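Local coordinates for protein probable 2-oxoglutarate-dependent dioxygenase At5g05600 (Arabidopsis thaliana, PDB 6LSV) that hydroxylates the plant hormone jasmonate to 12-hydroxyjasmonate, using iron, 2-oxoglutarate and molecular oxygen, at residues 228-234 with 265-271. Numbering follows the deposited sequence.
Sequences SDPGGMT and VNIGDQI. With FE (Fe (III) ion), chain E.
Thr234 and Asn266 form the antiparallel hydrogen-bonded pair that ties two neighbouring strands of the double-stranded beta-helix (jelly-roll) core of this 2-oxoglutarate dioxygenase, and the contact illustrates how such a core carries its iron site. Asn266 N gives a nearly straight bond to Thr234 O, and Thr234 N returns one to Asn266 O in the carbonyl plane. Beyond the strand end, three carbonyls of the loop at 229-232 receive the turn into helix 269-274: Asp269 N binds Asp229 O at 2.7 Å, Gln270 N binds Gly231 O from above the carbonyl plane, and Gly268 N, at the N-cap residue, binds Gly232 O.

Side chains extend this grip. Bent at its second torsion (chi2 -48°), Gln270 folds back so that NE2 reaches Pro230 O at 2.9 Å, with the acceptor almost in the amide plane. Ser228 OG donates to Asp269 OD1 on its syn side, while Tyr332 holds Asp269 OD2.

Apolar contact lies on the sheet face away from the side chains of Thr234 and Asn266, where Met233 CE rests 3.6 Å from Val265 CG1 beside Ile179 of helix 161-186.

Next to the metal, a water links Asp229 N to Ile267 O, and His227 and His284 complete the facial triad. Within the carboxylate the labour is divided: Asp229 OD1 binds iron at 2.4 Å, whereas OD2 accepts a hydrogen bond from Thr234 OG1.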
ATOM      1  N   SER A 228      -8.363   0.429   2.230  1.00 24.57           N
ATOM      2  CA  SER A 228      -7.904   0.693   0.878  1.00 25.79           C
ATOM      3  C   SER A 228      -6.817   1.758   0.941  1.00 29.42           C
ATOM      4  O   SER A 228      -6.793   2.590   1.856  1.00 28.87           O
ATOM      5  CB  SER A 228      -9.049   1.150  -0.033  1.00 21.79           C
ATOM      6  OG  SER A 228      -9.711   2.287   0.489  1.00 21.82           O
ATOM      7  N   ASP A 229      -5.905   1.716  -0.019  1.00 24.00           N
ATOM      8  CA  ASP A 229      -4.803   2.670  -0.029  1.00 24.22           C
ATOM      9  C   ASP A 229      -5.321   4.057  -0.392  1.00 24.09           C
ATOM     10  O   ASP A 229      -6.075   4.198  -1.363  1.00 25.63           O
ATOM     11  CB  ASP A 229      -3.726   2.228  -1.010  1.00 25.15           C
ATOM     12  CG  ASP A 229      -3.049   0.949  -0.576  1.00 29.65           C
ATOM     13  OD1 ASP A 229      -2.897   0.751   0.646  1.00 30.08           O
ATOM     14  OD2 ASP A 229      -2.685   0.134  -1.449  1.00 34.06           O
ATOM     15  N   PRO A 230      -4.949   5.097   0.359  1.00 25.04           N
ATOM     16  CA  PRO A 230      -5.518   6.429   0.094  1.00 20.90           C
ATOM     17  C   PRO A 230      -5.067   7.043  -1.220  1.00 21.02           C
ATOM     18  O   PRO A 230      -5.807   7.854  -1.790  1.00 19.89           O
ATOM     19  CB  PRO A 230      -5.033   7.260   1.291  1.00 15.18           C
ATOM     20  CG  PRO A 230      -3.816   6.551   1.781  1.00 16.24           C
ATOM     21  CD  PRO A 230      -4.041   5.092   1.519  1.00 22.02           C
ATOM     22  N   GLY A 231      -3.885   6.691  -1.714  1.00 18.57           N
ATOM     23  CA  GLY A 231      -3.299   7.364  -2.854  1.00 19.66           C
ATOM     24  C   GLY A 231      -3.838   6.882  -4.185  1.00 20.05           C
ATOM     25  O   GLY A 231      -4.942   6.340  -4.288  1.00 18.47           O
ATOM     26  N   GLY A 232      -3.028   7.086  -5.224  1.00 19.44           N
ATOM     27  CA  GLY A 232      -3.418   6.773  -6.586  1.00 19.47           C
ATOM     28  C   GLY A 232      -3.423   5.291  -6.892  1.00 19.27           C
ATOM     29  O   GLY A 232      -4.489   4.689  -7.046  1.00 18.86           O
ATOM     30  N   MET A 233      -2.240   4.693  -7.007  1.00 19.26           N
ATOM     31  CA  MET A 233      -2.126   3.252  -7.151  1.00 19.48           C
ATOM     32  C   MET A 233      -0.968   2.756  -6.301  1.00 25.13           C
ATOM     33  O   MET A 233      -0.020   3.495  -6.018  1.00 23.45           O
ATOM     34  CB  MET A 233      -1.917   2.818  -8.611  1.00 25.76           C
ATOM     35  CG  MET A 233      -0.869   3.606  -9.370  1.00 33.25           C
ATOM     36  SD  MET A 233      -0.504   2.873 -10.981  1.00 35.20           S
ATOM     37  CE  MET A 233       0.430   1.427 -10.491  1.00 36.41           C
ATOM     38  N   THR A 234      -1.060   1.497  -5.888  1.00 25.29           N
ATOM     39  CA  THR A 234      -0.010   0.839  -5.128  1.00 25.42           C
ATOM     40  C   THR A 234       0.586  -0.285  -5.962  1.00 26.42           C
ATOM     41  O   THR A 234      -0.149  -1.091  -6.544  1.00 24.75           O
ATOM     42  CB  THR A 234      -0.543   0.281  -3.805  1.00 25.61           C
ATOM     43  OG1 THR A 234      -1.217   1.318  -3.081  1.00 29.46           O
ATOM     44  CG2 THR A 234       0.599  -0.266  -2.954  1.00 24.95           C
ATOM     45  N   VAL A 265      -0.819  -4.827  -8.585  1.00 22.39           N
ATOM     46  CA  VAL A 265      -1.163  -3.429  -8.801  1.00 21.99           C
ATOM     47  C   VAL A 265      -2.493  -3.175  -8.110  1.00 22.18           C
ATOM     48  O   VAL A 265      -3.506  -3.799  -8.450  1.00 26.52           O
ATOM     49  CB  VAL A 265      -1.232  -3.094 -10.300  1.00 22.71           C
ATOM     50  CG1 VAL A 265      -1.467  -1.609 -10.514  1.00 18.03           C
ATOM     51  CG2 VAL A 265       0.044  -3.537 -10.999  1.00 21.03           C
ATOM     52  N   ASN A 266      -2.491  -2.282  -7.128  1.00 24.77           N
ATOM     53  CA  ASN A 266      -3.693  -1.940  -6.381  1.00 24.55           C
ATOM     54  C   ASN A 266      -4.222  -0.598  -6.862  1.00 27.27           C
ATOM     55  O   ASN A 266      -3.478   0.386  -6.908  1.00 27.82           O
ATOM     56  CB  ASN A 266      -3.415  -1.872  -4.877  1.00 28.20           C
ATOM     57  CG  ASN A 266      -3.279  -3.241  -4.241  1.00 35.29           C
ATOM     58  OD1 ASN A 266      -3.649  -4.255  -4.833  1.00 39.58           O
ATOM     59  ND2 ASN A 266      -2.756  -3.275  -3.020  1.00 35.50           N
ATOM     60  N   ILE A 267      -5.502  -0.566  -7.228  1.00 25.77           N
ATOM     61  CA  ILE A 267      -6.182   0.706  -7.425  1.00 23.50           C
ATOM     62  C   ILE A 267      -6.324   1.392  -6.073  1.00 24.02           C
ATOM     63  O   ILE A 267      -6.796   0.788  -5.101  1.00 23.73           O
ATOM     64  CB  ILE A 267      -7.552   0.494  -8.088  1.00 26.32           C
ATOM     65  CG1 ILE A 267      -7.399  -0.166  -9.465  1.00 24.94           C
ATOM     66  CG2 ILE A 267      -8.312   1.813  -8.187  1.00 20.97           C
ATOM     67  CD1 ILE A 267      -6.791   0.735 -10.519  1.00 22.45           C
ATOM     68  N   GLY A 268      -5.893   2.647  -5.994  1.00 18.98           N
ATOM     69  CA  GLY A 268      -6.022   3.397  -4.764  1.00 18.60           C
ATOM     70  C   GLY A 268      -7.282   4.248  -4.722  1.00 25.87           C
ATOM     71  O   GLY A 268      -8.033   4.343  -5.696  1.00 20.30           O
ATOM     72  N   ASP A 269      -7.495   4.874  -3.560  1.00 20.67           N
ATOM     73  CA  ASP A 269      -8.679   5.704  -3.361  1.00 22.77           C
ATOM     74  C   ASP A 269      -8.730   6.852  -4.362  1.00 23.60           C
ATOM     75  O   ASP A 269      -9.811   7.226  -4.835  1.00 19.89           O
ATOM     76  CB  ASP A 269      -8.705   6.246  -1.930  1.00 22.20           C
ATOM     77  CG  ASP A 269      -9.341   5.278  -0.948  1.00 27.94           C
ATOM     78  OD1 ASP A 269      -9.832   4.213  -1.384  1.00 26.16           O
ATOM     79  OD2 ASP A 269      -9.354   5.589   0.264  1.00 29.82           O
ATOM     80  N   GLN A 270      -7.571   7.424  -4.699  1.00 18.34           N
ATOM     81  CA  GLN A 270      -7.552   8.576  -5.592  1.00 21.54           C
ATOM     82  C   GLN A 270      -8.009   8.210  -7.000  1.00 26.04           C
ATOM     83  O   GLN A 270      -8.667   9.020  -7.665  1.00 26.31           O
ATOM     84  CB  GLN A 270      -6.152   9.190  -5.625  1.00 19.29           C
ATOM     85  CG  GLN A 270      -5.716   9.784  -4.296  1.00 23.52           C
ATOM     86  CD  GLN A 270      -6.778  10.678  -3.684  1.00 26.48           C
ATOM     87  OE1 GLN A 270      -7.238  11.632  -4.310  1.00 26.78           O
ATOM     88  NE2 GLN A 270      -7.181  10.366  -2.456  1.00 19.94           N
ATOM     89  N   ILE A 271      -7.684   7.005  -7.470  1.00 22.38           N
ATOM     90  CA  ILE A 271      -8.114   6.617  -8.809  1.00 21.21           C
ATOM     91  C   ILE A 271      -9.595   6.258  -8.819  1.00 19.86           C
ATOM     92  O   ILE A 271     -10.293   6.541  -9.799  1.00 22.83           O
ATOM     93  CB  ILE A 271      -7.232   5.474  -9.339  1.00 23.94           C
ATOM     94  CG1 ILE A 271      -5.828   6.001  -9.641  1.00 24.09           C
ATOM     95  CG2 ILE A 271      -7.839   4.845 -10.588  1.00 23.30           C
ATOM     96  CD1 ILE A 271      -4.940   5.020 -10.371  1.00 23.80           C
TER
HETATM   97 FE    FE E 403      -2.102  -1.252   1.811  1.00 56.84          FE
HETATM   98  O   HOH W   1      -6.221   0.020  -2.733  1.00 28.26           O